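Long-range contacts in malate synthase (Haloferax volcanii, PDB 3OYZ), which catalyses the Claisen condensation of acetyl-CoA with glyoxylate and the hydrolysis of the malyl-CoA formed, giving malate and CoA in the glyoxylate cycle: residues A[151-156]-A[178-183]; A[182-187]-A[224-229]; A[198-203]-A[396-401]; A[404-409]-A[424-429]. One frame throughout, in Å; residues are numbered along the deposited sequence.

Contact 1 of 4, residues A[151-156]-A[178-183]; sequences LAMSVI and NNLERL. With K (potassium ion), chain E; K (potassium ion), chain G.
The guanidinium of R182 meets L151 at its edge: NH1 donates to L151 O at 2.8 Å, with that oxygen in the guanidinium plane and the donor in turn in the carbonyl plane, although the N-H...O angle of 140° is well bent. Beyond the contact the same group forms salt bridges from NE to D134 and from NH1 to E141, both on helix 127-143, so its rotation is fixed from several directions. Its CG lies between backbone N and carbonyl carbon (chi1 72°), which lays the methylene chain beside M153, where CD comes 3.7 Å from M153 CB. Were a leucine to stand at R182, L151 O and the carboxylates of D134 and E141 would probably all be left without their cationic mate. The backbone joins here too, M153 N donating to R182 O over 2.9 Å. Further in, L183 CD2 packs 4.0 Å from V155 CG1, and M153 CE touches the ends of L180 and L183. At the outer end N178 OD1 closes an Asx turn by accepting from L180 N (3.0 Å) and also binds one potassium ion with E181; a second potassium is held by N178 O and N179 OD1. The single parallel bridge M153-L183, reached through a helical connection, marks the entry of neighbouring strands into a TIM barrel.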
loop_
_atom_site.group_PDB
_atom_site.type_symbol
_atom_site.label_atom_id
_atom_site.label_comp_id
_atom_site.label_asym_id
_atom_site.label_seq_id
_atom_site.Cartn_x
_atom_site.Cartn_y
_atom_site.Cartn_z
ATOM N N LEU A 151 -15.034 -11.643 -27.077
ATOM C CA LEU A 151 -14.733 -10.241 -26.787
ATOM C C LEU A 151 -14.073 -10.080 -25.387
ATOM O O LEU A 151 -14.722 -10.411 -24.368
ATOM C CB LEU A 151 -16.045 -9.471 -26.745
ATOM C CG LEU A 151 -16.646 -9.391 -28.168
ATOM C CD1 LEU A 151 -17.934 -8.704 -27.911
ATOM C CD2 LEU A 151 -15.751 -8.480 -29.036
ATOM N N ALA A 152 -12.829 -9.603 -25.371
ATOM C CA ALA A 152 -12.063 -9.314 -24.153
ATOM C C ALA A 152 -12.775 -8.201 -23.395
ATOM O O ALA A 152 -13.376 -7.320 -24.002
ATOM C CB ALA A 152 -10.575 -8.942 -24.517
ATOM N N MET A 153 -12.830 -8.266 -22.063
ATOM C CA MET A 153 -13.283 -7.114 -21.291
ATOM C C MET A 153 -12.091 -6.520 -20.552
ATOM O O MET A 153 -11.355 -7.241 -19.873
ATOM C CB MET A 153 -14.314 -7.590 -20.233
ATOM C CG MET A 153 -14.919 -6.454 -19.304
ATOM S SD MET A 153 -16.144 -7.378 -18.244
ATOM C CE MET A 153 -16.031 -6.460 -16.713
ATOM N N SER A 154 -11.983 -5.203 -20.526
ATOM C CA SER A 154 -10.919 -4.555 -19.782
ATOM C C SER A 154 -11.682 -3.618 -18.879
ATOM O O SER A 154 -12.743 -3.102 -19.305
ATOM C CB SER A 154 -9.916 -3.788 -20.682
ATOM O OG SER A 154 -9.182 -4.801 -21.379
ATOM N N VAL A 155 -11.169 -3.327 -17.678
ATOM C CA VAL A 155 -11.949 -2.423 -16.855
ATOM C C VAL A 155 -11.053 -1.289 -16.440
ATOM O O VAL A 155 -9.850 -1.448 -16.230
ATOM C CB VAL A 155 -12.562 -3.074 -15.572
ATOM C CG1 VAL A 155 -13.432 -4.248 -15.984
ATOM C CG2 VAL A 155 -11.399 -3.668 -14.709
ATOM N N ILE A 156 -11.641 -0.121 -16.203
ATOM C CA ILE A 156 -10.900 0.966 -15.616
ATOM C C ILE A 156 -11.120 0.959 -14.069
ATOM O O ILE A 156 -12.269 0.934 -13.647
ATOM C CB ILE A 156 -11.488 2.321 -16.067
ATOM C CG1 ILE A 156 -11.430 2.507 -17.608
ATOM C CG2 ILE A 156 -10.553 3.433 -15.495
ATOM C CD1 ILE A 156 -10.171 2.130 -18.276
ATOM N N ASN A 178 -20.418 -17.003 -14.430
ATOM C CA ASN A 178 -19.938 -15.874 -15.204
ATOM C C ASN A 178 -18.950 -16.295 -16.299
ATOM O O ASN A 178 -18.481 -17.435 -16.286
ATOM C CB ASN A 178 -19.381 -14.731 -14.360
ATOM C CG ASN A 178 -18.092 -15.110 -13.602
ATOM O OD1 ASN A 178 -17.101 -15.468 -14.225
ATOM N ND2 ASN A 178 -18.195 -15.227 -12.259
ATOM N N ASN A 179 -18.594 -15.365 -17.180
ATOM C CA ASN A 179 -17.597 -15.545 -18.244
ATOM C C ASN A 179 -16.389 -14.594 -18.020
ATOM O O ASN A 179 -15.750 -14.127 -18.976
ATOM C CB ASN A 179 -18.297 -15.417 -19.630
ATOM C CG ASN A 179 -19.075 -16.687 -20.012
ATOM O OD1 ASN A 179 -18.636 -17.789 -19.753
ATOM N ND2 ASN A 179 -20.260 -16.545 -20.615
ATOM N N LEU A 180 -16.086 -14.230 -16.757
ATOM C CA LEU A 180 -15.074 -13.222 -16.439
ATOM C C LEU A 180 -13.696 -13.716 -16.760
ATOM O O LEU A 180 -12.788 -12.930 -16.664
ATOM C CB LEU A 180 -15.131 -12.759 -14.942
ATOM C CG LEU A 180 -16.284 -11.758 -14.707
ATOM C CD1 LEU A 180 -16.420 -11.751 -13.142
ATOM C CD2 LEU A 180 -15.906 -10.355 -15.214
ATOM N N GLU A 181 -13.498 -14.942 -17.246
ATOM C CA GLU A 181 -12.200 -15.279 -17.857
ATOM C C GLU A 181 -11.920 -14.394 -19.077
ATOM O O GLU A 181 -10.768 -14.277 -19.463
ATOM C CB GLU A 181 -12.255 -16.698 -18.476
ATOM C CG GLU A 181 -12.330 -17.732 -17.447
ATOM C CD GLU A 181 -13.765 -18.187 -17.129
ATOM O OE1 GLU A 181 -14.810 -17.479 -17.316
ATOM O OE2 GLU A 181 -13.776 -19.331 -16.604
ATOM N N ARG A 182 -12.904 -13.683 -19.621
ATOM C CA ARG A 182 -12.637 -12.690 -20.723
ATOM C C ARG A 182 -11.852 -11.430 -20.312
ATOM O O ARG A 182 -11.420 -10.621 -21.165
ATOM C CB ARG A 182 -14.008 -12.255 -21.324
ATOM C CG ARG A 182 -14.862 -11.312 -20.381
ATOM C CD ARG A 182 -16.227 -10.754 -20.821
ATOM N NE ARG A 182 -17.229 -11.786 -21.101
ATOM C CZ ARG A 182 -17.520 -12.311 -22.288
ATOM N NH1 ARG A 182 -16.797 -11.997 -23.348
ATOM N NH2 ARG A 182 -18.504 -13.183 -22.423
ATOM N N LEU A 183 -11.650 -11.237 -18.996
ATOM C CA LEU A 183 -10.901 -10.104 -18.513
ATOM C C LEU A 183 -9.486 -10.056 -19.085
ATOM O O LEU A 183 -8.799 -11.074 -19.104
ATOM C CB LEU A 183 -10.714 -10.075 -16.974
ATOM C CG LEU A 183 -12.039 -9.633 -16.301
ATOM C CD1 LEU A 183 -11.995 -9.953 -14.737
ATOM C CD2 LEU A 183 -12.128 -8.057 -16.406
HETATM K K K E . -16.157 -18.018 -15.022
HETATM K K K G . -19.583 -19.442 -17.787
HETATM O O HOH W 1 -16.196 -20.497 -16.122
HETATM O O HOH W 2 -21.868 -17.002 -17.899
#

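Contact 2 of 4, residues A[182-187]-A[224-229]; sequences RLFLLV and GCVAVD
C225 packs most closely against the neighbouring strand at the start of the pairing: its CB lies 3.3 Å from F184 O and 3.8 Å from L186 CG. With SG anti to the carbonyl carbon (chi1 -69°), the sulfur is turned back to rest on L183 CB. Three backbone bonds then run in the parallel pattern: V226 N to F184 O, L186 N to V226 O and V228 N to L186 O, this last the longest at 3.1 Å. Strands 183-187 and 226-229 diverge by 32° in direction, and the chain between them includes helix 210-223: a beta-alpha-beta crossover of the TIM barrel. That helix lies over the side of the sheet carrying L186 and A227, through T216 and A220. L185, V187, V226 and V228 share the other side, where F14 of strand 13-18 also packs; there L185 CD2 reaches V226 CB at 3.6 Å, and V187 CG1 meets V228 CG1 at 3.9 Å, the two valines flanking one another with their branches turned alike. Packing across the strands is looser around F184, whose CE1 approaches V226 CG2 obliquely at 4.2 Å. L185, next in the same strand, covers one face of that ring, offset toward the rim, and H6 and H82 also meet it. V226 in turn packs on R198 of the second subunit. G224, exposed to solvent, ends the preceding helix in a Schellman motif and makes no contact across. At the far end D229 turns from the strand partner and its carboxylate pairs with R244.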
loop_
_atom_site.group_PDB
_atom_site.type_symbol
_atom_site.label_atom_id
_atom_site.label_comp_id
_atom_site.label_asym_id
_atom_site.label_seq_id
_atom_site.Cartn_x
_atom_site.Cartn_y
_atom_site.Cartn_z
ATOM N N ARG A 182 -12.904 -13.683 -19.621
ATOM C CA ARG A 182 -12.637 -12.690 -20.723
ATOM C C ARG A 182 -11.852 -11.430 -20.312
ATOM O O ARG A 182 -11.420 -10.621 -21.165
ATOM C CB ARG A 182 -14.008 -12.255 -21.324
ATOM C CG ARG A 182 -14.862 -11.312 -20.381
ATOM C CD ARG A 182 -16.227 -10.754 -20.821
ATOM N NE ARG A 182 -17.229 -11.786 -21.101
ATOM C CZ ARG A 182 -17.520 -12.311 -22.288
ATOM N NH1 ARG A 182 -16.797 -11.997 -23.348
ATOM N NH2 ARG A 182 -18.504 -13.183 -22.423
ATOM N N LEU A 183 -11.650 -11.237 -18.996
ATOM C CA LEU A 183 -10.901 -10.104 -18.513
ATOM C C LEU A 183 -9.486 -10.056 -19.085
ATOM O O LEU A 183 -8.799 -11.074 -19.104
ATOM C CB LEU A 183 -10.714 -10.075 -16.974
ATOM C CG LEU A 183 -12.039 -9.633 -16.301
ATOM C CD1 LEU A 183 -11.995 -9.953 -14.737
ATOM C CD2 LEU A 183 -12.128 -8.057 -16.406
ATOM N N PHE A 184 -9.105 -8.843 -19.490
ATOM C CA PHE A 184 -7.834 -8.612 -20.208
ATOM C C PHE A 184 -7.053 -7.548 -19.446
ATOM O O PHE A 184 -6.116 -7.903 -18.751
ATOM C CB PHE A 184 -8.100 -8.224 -21.681
ATOM C CG PHE A 184 -6.836 -7.906 -22.464
ATOM C CD1 PHE A 184 -5.640 -8.549 -22.167
ATOM C CD2 PHE A 184 -6.847 -6.928 -23.472
ATOM C CE1 PHE A 184 -4.412 -8.237 -22.814
ATOM C CE2 PHE A 184 -5.631 -6.600 -24.148
ATOM C CZ PHE A 184 -4.442 -7.244 -23.824
ATOM N N LEU A 185 -7.401 -6.276 -19.542
ATOM C CA LEU A 185 -6.542 -5.298 -18.885
ATOM C C LEU A 185 -7.276 -4.753 -17.638
ATOM O O LEU A 185 -8.527 -4.554 -17.625
ATOM C CB LEU A 185 -6.281 -4.044 -19.762
ATOM C CG LEU A 185 -5.758 -4.392 -21.174
ATOM C CD1 LEU A 185 -5.728 -3.120 -22.011
ATOM C CD2 LEU A 185 -4.317 -4.823 -20.959
ATOM N N LEU A 186 -6.450 -4.461 -16.640
ATOM C CA LEU A 186 -6.933 -3.731 -15.470
ATOM C C LEU A 186 -6.201 -2.418 -15.564
ATOM O O LEU A 186 -4.958 -2.375 -15.453
ATOM C CB LEU A 186 -6.496 -4.437 -14.168
ATOM C CG LEU A 186 -6.949 -5.910 -14.113
ATOM C CD1 LEU A 186 -6.376 -6.521 -12.743
ATOM C CD2 LEU A 186 -8.503 -5.972 -14.311
ATOM N N VAL A 187 -6.965 -1.338 -15.719
ATOM C CA VAL A 187 -6.294 -0.091 -16.091
ATOM C C VAL A 187 -6.606 0.953 -15.061
ATOM O O VAL A 187 -7.757 1.177 -14.823
ATOM C CB VAL A 187 -6.822 0.458 -17.469
ATOM C CG1 VAL A 187 -6.067 1.699 -17.906
ATOM C CG2 VAL A 187 -6.742 -0.613 -18.541
ATOM N N GLY A 224 -4.036 -13.323 -13.691
ATOM C CA GLY A 224 -3.749 -13.478 -15.135
ATOM C C GLY A 224 -4.204 -12.344 -16.066
ATOM O O GLY A 224 -4.538 -12.609 -17.218
ATOM N N CYS A 225 -4.182 -11.086 -15.631
ATOM C CA CYS A 225 -4.615 -9.907 -16.414
ATOM C C CYS A 225 -3.348 -9.092 -16.669
ATOM O O CYS A 225 -2.275 -9.518 -16.225
ATOM C CB CYS A 225 -5.678 -9.092 -15.652
ATOM S SG CYS A 225 -7.211 -9.986 -15.550
ATOM N N VAL A 226 -3.443 -7.952 -17.335
ATOM C CA VAL A 226 -2.266 -7.106 -17.561
ATOM C C VAL A 226 -2.576 -5.741 -16.984
ATOM O O VAL A 226 -3.647 -5.234 -17.334
ATOM C CB VAL A 226 -2.067 -6.969 -19.079
ATOM C CG1 VAL A 226 -0.884 -5.981 -19.387
ATOM C CG2 VAL A 226 -1.780 -8.348 -19.576
ATOM N N ALA A 227 -1.653 -5.142 -16.219
ATOM C CA ALA A 227 -1.881 -3.890 -15.487
ATOM C C ALA A 227 -1.372 -2.744 -16.370
ATOM O O ALA A 227 -0.287 -2.889 -16.928
ATOM C CB ALA A 227 -1.078 -3.857 -14.166
ATOM N N VAL A 228 -2.117 -1.644 -16.496
ATOM C CA VAL A 228 -1.783 -0.442 -17.274
ATOM C C VAL A 228 -2.069 0.744 -16.364
ATOM O O VAL A 228 -3.108 0.838 -15.734
ATOM C CB VAL A 228 -2.729 -0.329 -18.553
ATOM C CG1 VAL A 228 -2.502 0.944 -19.394
ATOM C CG2 VAL A 228 -2.638 -1.615 -19.418
ATOM N N ASP A 229 -1.191 1.737 -16.335
ATOM C CA ASP A 229 -1.416 3.002 -15.662
ATOM C C ASP A 229 -2.346 3.961 -16.422
ATOM O O ASP A 229 -2.542 3.835 -17.663
ATOM C CB ASP A 229 -0.085 3.655 -15.265
ATOM C CG ASP A 229 -0.265 4.690 -14.139
ATOM O OD1 ASP A 229 -1.258 4.630 -13.373
ATOM O OD2 ASP A 229 0.583 5.588 -14.001
#

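Contact 3 of 4, residues A[198-203]-A[396-401]; sequences RAMTPT and MTPISL
Apolar packing carries most of the touch between M200 and the start of helix 397-401. The sulfur of M200 lies 4.0 Å from P398 CA and 4.1 Å from P398 CB, the methionine and the proline ring passing each other head to tail. CG of M200 stands between backbone N and carbonyl carbon (chi1 66°), and the chain beyond runs extended, carrying SD over the first helical turn and CE to within 4.4 Å of L401 CD2. T397 adds its methyl: CG2, anti to the backbone N, faces R198 O at 3.7 Å and also borders M200 SD. Apart from T397 CG2 to R198 O, these separations describe loose van der Waals packing, with no direct hydrogen bond between the segments.

The polar link is made through water. One molecule lies 2.8 Å from A199 O and 2.7 Å from T397 OG1, bridging the loop and the helix. R198 O, in contrast, is buried against the methyl of T397 and finds no polar partner in the model.

In the fold, R198 ends helix 190-197 in a Schellman motif with positive phi, and the loop that follows helix 190-197 lies against the carboxy-terminal helical region. Bonds from S400 N to M396 O and from L401 N to T397 O are the evidence for the helical turn there.

Intersubunit contacts form the third kind. The R198 side chain leads away to the third subunit, where NH1 donates to E9 O and the guanidinium makes a cation-pi contact with F10. L401 packs on the same F10, and M200 on P271 of that subunit.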
loop_
_atom_site.group_PDB
_atom_site.type_symbol
_atom_site.label_atom_id
_atom_site.label_comp_id
_atom_site.label_asym_id
_atom_site.label_seq_id
_atom_site.Cartn_x
_atom_site.Cartn_y
_atom_site.Cartn_z
ATOM N N ARG A 198 -11.817 11.605 -3.040
ATOM C CA ARG A 198 -11.904 12.975 -2.457
ATOM C C ARG A 198 -10.521 13.580 -2.183
ATOM O O ARG A 198 -10.335 14.325 -1.233
ATOM C CB ARG A 198 -12.846 13.147 -1.243
ATOM C CG ARG A 198 -14.231 12.545 -1.542
ATOM C CD ARG A 198 -15.374 12.860 -0.599
ATOM N NE ARG A 198 -15.013 12.639 0.788
ATOM C CZ ARG A 198 -15.757 13.096 1.794
ATOM N NH1 ARG A 198 -16.874 13.787 1.535
ATOM N NH2 ARG A 198 -15.371 12.884 3.041
ATOM N N ALA A 199 -9.548 13.318 -3.049
ATOM C CA ALA A 199 -8.241 13.782 -2.737
ATOM C C ALA A 199 -8.125 15.228 -3.259
ATOM O O ALA A 199 -8.828 15.631 -4.176
ATOM C CB ALA A 199 -7.192 12.889 -3.371
ATOM N N MET A 200 -7.141 15.942 -2.739
ATOM C CA MET A 200 -6.842 17.261 -3.288
ATOM C C MET A 200 -5.372 17.566 -3.161
ATOM O O MET A 200 -4.626 16.993 -2.352
ATOM C CB MET A 200 -7.781 18.329 -2.717
ATOM C CG MET A 200 -7.664 18.626 -1.249
ATOM S SD MET A 200 -9.157 19.546 -0.734
ATOM C CE MET A 200 -8.635 19.744 0.927
ATOM N N THR A 201 -4.896 18.413 -4.065
ATOM C CA THR A 201 -3.490 18.833 -3.936
ATOM C C THR A 201 -3.388 20.360 -4.073
ATOM O O THR A 201 -4.240 20.922 -4.757
ATOM C CB THR A 201 -2.653 18.221 -5.098
ATOM O OG1 THR A 201 -3.215 18.668 -6.340
ATOM C CG2 THR A 201 -2.605 16.642 -5.087
ATOM N N PRO A 202 -2.334 21.008 -3.539
ATOM C CA PRO A 202 -2.215 22.489 -3.657
ATOM C C PRO A 202 -2.245 23.003 -5.123
ATOM O O PRO A 202 -2.914 24.001 -5.406
ATOM C CB PRO A 202 -0.864 22.758 -2.995
ATOM C CG PRO A 202 -0.653 21.574 -2.066
ATOM C CD PRO A 202 -1.093 20.441 -2.981
ATOM N N THR A 203 -1.606 22.321 -6.065
ATOM C CA THR A 203 -1.685 22.687 -7.487
ATOM C C THR A 203 -2.934 22.201 -8.265
ATOM O O THR A 203 -3.246 22.731 -9.329
ATOM C CB THR A 203 -0.377 22.264 -8.220
ATOM O OG1 THR A 203 -0.312 20.829 -8.348
ATOM C CG2 THR A 203 0.872 22.694 -7.431
ATOM N N MET A 396 -13.509 19.782 -8.233
ATOM C CA MET A 396 -14.590 20.346 -7.423
ATOM C C MET A 396 -14.397 20.064 -5.929
ATOM O O MET A 396 -15.024 20.703 -5.091
ATOM C CB MET A 396 -15.902 19.727 -7.884
ATOM C CG MET A 396 -17.119 20.482 -7.369
ATOM S SD MET A 396 -18.571 19.823 -8.189
ATOM C CE MET A 396 -17.921 19.158 -9.729
ATOM N N THR A 397 -13.555 19.094 -5.562
ATOM C CA THR A 397 -13.442 18.749 -4.124
ATOM C C THR A 397 -13.179 19.880 -3.148
ATOM O O THR A 397 -13.886 19.980 -2.156
ATOM C CB THR A 397 -12.462 17.566 -3.897
ATOM O OG1 THR A 397 -13.040 16.482 -4.620
ATOM C CG2 THR A 397 -12.329 17.208 -2.417
ATOM N N PRO A 398 -12.184 20.746 -3.409
ATOM C CA PRO A 398 -11.970 21.855 -2.470
ATOM C C PRO A 398 -13.190 22.776 -2.340
ATOM O O PRO A 398 -13.446 23.257 -1.241
ATOM C CB PRO A 398 -10.733 22.579 -3.006
ATOM C CG PRO A 398 -10.382 21.954 -4.305
ATOM C CD PRO A 398 -11.187 20.686 -4.502
ATOM N N ILE A 399 -13.999 22.897 -3.396
ATOM C CA ILE A 399 -15.271 23.611 -3.350
ATOM C C ILE A 399 -16.366 22.872 -2.561
ATOM O O ILE A 399 -17.045 23.514 -1.756
ATOM C CB ILE A 399 -15.855 23.881 -4.769
ATOM C CG1 ILE A 399 -14.864 24.657 -5.639
ATOM C CG2 ILE A 399 -17.232 24.596 -4.680
ATOM C CD1 ILE A 399 -14.040 25.675 -4.878
ATOM N N SER A 400 -16.567 21.569 -2.821
ATOM C CA SER A 400 -17.526 20.773 -2.059
ATOM C C SER A 400 -17.219 20.782 -0.575
ATOM O O SER A 400 -18.123 20.831 0.228
ATOM C CB SER A 400 -17.578 19.317 -2.535
ATOM O OG SER A 400 -17.813 19.331 -3.924
ATOM N N LEU A 401 -15.943 20.788 -0.208
ATOM C CA LEU A 401 -15.587 20.885 1.172
ATOM C C LEU A 401 -15.954 22.279 1.698
ATOM O O LEU A 401 -16.486 22.382 2.791
ATOM C CB LEU A 401 -14.091 20.644 1.346
ATOM C CG LEU A 401 -13.673 21.183 2.690
ATOM C CD1 LEU A 401 -13.945 20.238 3.792
ATOM C CD2 LEU A 401 -12.211 21.515 2.738
HETATM O O HOH W 3 -11.023 15.284 -5.922
#

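Contact 4 of 4, residues A[404-409]-A[424-429]; sequences DVYENR and VVERAM
Y406 meets V425 and M429 of the other helix and carries most of the contact, while D404, half a turn before it, points away and forms a salt bridge with R8 of the third subunit. The CG of Y406 is anti to the backbone N (chi1 -164°), which swings the ring out to helix 424-428. There V425 CG1 approaches Y406 CE1 at 3.6 Å, the valine standing roughly perpendicular to the tyrosine side chain. M429 comes in beside CB and CD2, its CE 3.6 Å from Y406 CD2 and its SD 4.6 Å from the ring centroid, 44° off the normal: an oblique Met-aromatic contact. The bends at chi2 and chi3 of M429 fold SD and CE back to the CB-CD2 corner of the tyrosine, where SD is 3.8 Å from Y406 CB. The hydroxyl OH of Y406 is 3.5 Å from E426 OE2, with the ring and carboxylate planes 70° apart, and it makes a weak hydrogen bond to E417.

These two helices belong to the carboxy-terminal helical region outside the barrel, with helix 413-420 lying between them in sequence. That intervening helix supplies H413, whose ring stacks on Y406, and L416, which packs beside it. Shortening Y406 to a serine is likely to open a gap between V425 and M429, with the M429 methyl free to turn and H413 deprived of its stacking partner.

E407, next in sequence and exposed, touches M429 CE with its CG at 4.2 Å, extending the methionine's contact from the tyrosine onto the following residue of the same helix.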
loop_
_atom_site.group_PDB
_atom_site.type_symbol
_atom_site.label_atom_id
_atom_site.label_comp_id
_atom_site.label_asym_id
_atom_site.label_seq_id
_atom_site.Cartn_x
_atom_site.Cartn_y
_atom_site.Cartn_z
ATOM N N ASP A 404 -19.757 22.346 2.230
ATOM C CA ASP A 404 -20.091 21.559 3.404
ATOM C C ASP A 404 -19.880 22.344 4.679
ATOM O O ASP A 404 -20.723 22.270 5.565
ATOM C CB ASP A 404 -19.268 20.261 3.536
ATOM C CG ASP A 404 -19.814 19.341 4.610
ATOM O OD1 ASP A 404 -20.999 18.977 4.534
ATOM O OD2 ASP A 404 -19.120 18.967 5.578
ATOM N N VAL A 405 -18.728 22.993 4.789
ATOM C CA VAL A 405 -18.296 23.760 5.934
ATOM C C VAL A 405 -19.176 25.006 6.135
ATOM O O VAL A 405 -19.652 25.272 7.225
ATOM C CB VAL A 405 -16.845 24.225 5.759
ATOM C CG1 VAL A 405 -16.569 25.322 6.789
ATOM C CG2 VAL A 405 -15.846 23.087 5.976
ATOM N N TYR A 406 -19.417 25.754 5.070
ATOM C CA TYR A 406 -20.320 26.902 5.145
ATOM C C TYR A 406 -21.726 26.481 5.608
ATOM O O TYR A 406 -22.215 27.003 6.612
ATOM C CB TYR A 406 -20.318 27.645 3.806
ATOM C CG TYR A 406 -20.901 29.043 3.861
ATOM C CD1 TYR A 406 -20.121 30.132 4.244
ATOM C CD2 TYR A 406 -22.231 29.270 3.508
ATOM C CE1 TYR A 406 -20.671 31.412 4.292
ATOM C CE2 TYR A 406 -22.796 30.545 3.562
ATOM C CZ TYR A 406 -22.011 31.601 3.960
ATOM O OH TYR A 406 -22.567 32.863 4.017
ATOM N N GLU A 407 -22.351 25.522 4.925
ATOM C CA GLU A 407 -23.634 24.942 5.333
ATOM C C GLU A 407 -23.762 24.491 6.797
ATOM O O GLU A 407 -24.829 24.604 7.412
ATOM C CB GLU A 407 -24.002 23.776 4.396
ATOM C CG GLU A 407 -24.781 24.228 3.159
ATOM C CD GLU A 407 -24.779 23.267 1.965
ATOM O OE1 GLU A 407 -23.735 22.638 1.691
ATOM O OE2 GLU A 407 -25.826 23.160 1.276
ATOM N N ASN A 408 -22.690 23.967 7.387
ATOM C CA ASN A 408 -22.828 23.280 8.657
ATOM C C ASN A 408 -22.141 24.031 9.772
ATOM O O ASN A 408 -22.251 23.620 10.930
ATOM C CB ASN A 408 -22.268 21.845 8.560
ATOM C CG ASN A 408 -23.189 20.939 7.775
ATOM O OD1 ASN A 408 -24.185 20.437 8.300
ATOM N ND2 ASN A 408 -22.850 20.698 6.523
ATOM N N ARG A 409 -21.384 25.073 9.426
ATOM C CA ARG A 409 -20.652 25.818 10.428
ATOM C C ARG A 409 -21.074 27.313 10.438
ATOM O O ARG A 409 -20.260 28.185 10.151
ATOM C CB ARG A 409 -19.147 25.588 10.258
ATOM C CG ARG A 409 -18.641 24.155 10.593
ATOM C CD ARG A 409 -18.976 23.718 12.029
ATOM N NE ARG A 409 -18.430 24.562 13.097
ATOM C CZ ARG A 409 -17.201 24.457 13.572
ATOM N NH1 ARG A 409 -16.389 23.527 13.089
ATOM N NH2 ARG A 409 -16.759 25.242 14.541
ATOM N N VAL A 424 -16.571 36.352 -3.225
ATOM C CA VAL A 424 -15.963 35.039 -3.495
ATOM C C VAL A 424 -16.786 33.918 -2.844
ATOM O O VAL A 424 -17.077 32.905 -3.498
ATOM C CB VAL A 424 -14.492 34.939 -3.025
ATOM C CG1 VAL A 424 -13.905 33.558 -3.375
ATOM C CG2 VAL A 424 -13.653 36.075 -3.600
ATOM N N VAL A 425 -17.223 34.155 -1.608
ATOM C CA VAL A 425 -18.067 33.222 -0.888
ATOM C C VAL A 425 -19.342 32.865 -1.626
ATOM O O VAL A 425 -19.693 31.680 -1.682
ATOM C CB VAL A 425 -18.368 33.663 0.556
ATOM C CG1 VAL A 425 -19.399 32.759 1.220
ATOM C CG2 VAL A 425 -17.106 33.693 1.384
ATOM N N GLU A 426 -20.045 33.860 -2.172
ATOM C CA GLU A 426 -21.404 33.620 -2.663
ATOM C C GLU A 426 -21.261 32.973 -4.022
ATOM O O GLU A 426 -22.101 32.162 -4.412
ATOM C CB GLU A 426 -22.277 34.882 -2.716
ATOM C CG GLU A 426 -22.815 35.374 -1.348
ATOM C CD GLU A 426 -23.265 34.260 -0.365
ATOM O OE1 GLU A 426 -23.989 33.305 -0.764
ATOM O OE2 GLU A 426 -22.902 34.350 0.839
ATOM N N ARG A 427 -20.149 33.253 -4.692
ATOM C CA ARG A 427 -19.834 32.531 -5.928
ATOM C C ARG A 427 -19.594 31.018 -5.740
ATOM O O ARG A 427 -20.119 30.228 -6.531
ATOM C CB ARG A 427 -18.633 33.170 -6.626
ATOM C CG ARG A 427 -18.551 32.808 -8.094
ATOM C CD ARG A 427 -17.826 33.891 -8.856
ATOM N NE ARG A 427 -16.477 33.535 -9.277
ATOM C CZ ARG A 427 -16.181 32.816 -10.358
ATOM N NH1 ARG A 427 -17.145 32.309 -11.121
ATOM N NH2 ARG A 427 -14.908 32.596 -10.666
ATOM N N ALA A 428 -18.809 30.651 -4.719
ATOM C CA ALA A 428 -18.467 29.264 -4.336
ATOM C C ALA A 428 -19.735 28.517 -3.994
ATOM O O ALA A 428 -19.992 27.437 -4.525
ATOM C CB ALA A 428 -17.563 29.240 -3.120
ATOM N N MET A 429 -20.542 29.140 -3.137
ATOM C CA MET A 429 -21.831 28.573 -2.800
ATOM C C MET A 429 -22.743 28.321 -3.981
ATOM O O MET A 429 -23.694 27.587 -3.782
ATOM C CB MET A 429 -22.567 29.355 -1.715
ATOM C CG MET A 429 -21.815 29.460 -0.410
ATOM S SD MET A 429 -21.222 27.819 0.100
ATOM C CE MET A 429 -22.652 27.010 0.788
#

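How the contacts relate
Contacts 1 and 2 are buried in the parallel barrel sheet, sharing R182 and L183 and lying on neighbouring strands; their centres are 9 Å apart and strand 183-188 serves both. Contact 3, partly buried, joins the loop after helix 190-197 to helix 397-408; contact 4, at the surface, uses that same helix but lies wholly within the carboxy-terminal helices. Chemistry follows place: backbone hydrogen bonds and aliphatic packing in the sheet, with potassium ions bound at the outer end of contact 1, against methionine packing, one water bridge and a tyrosine in the loop-to-helix and helix-to-helix contacts. Contacts 3 and 4 both touch the third subunit; contact 2 meets the second through V226; no other chain touches contact 1.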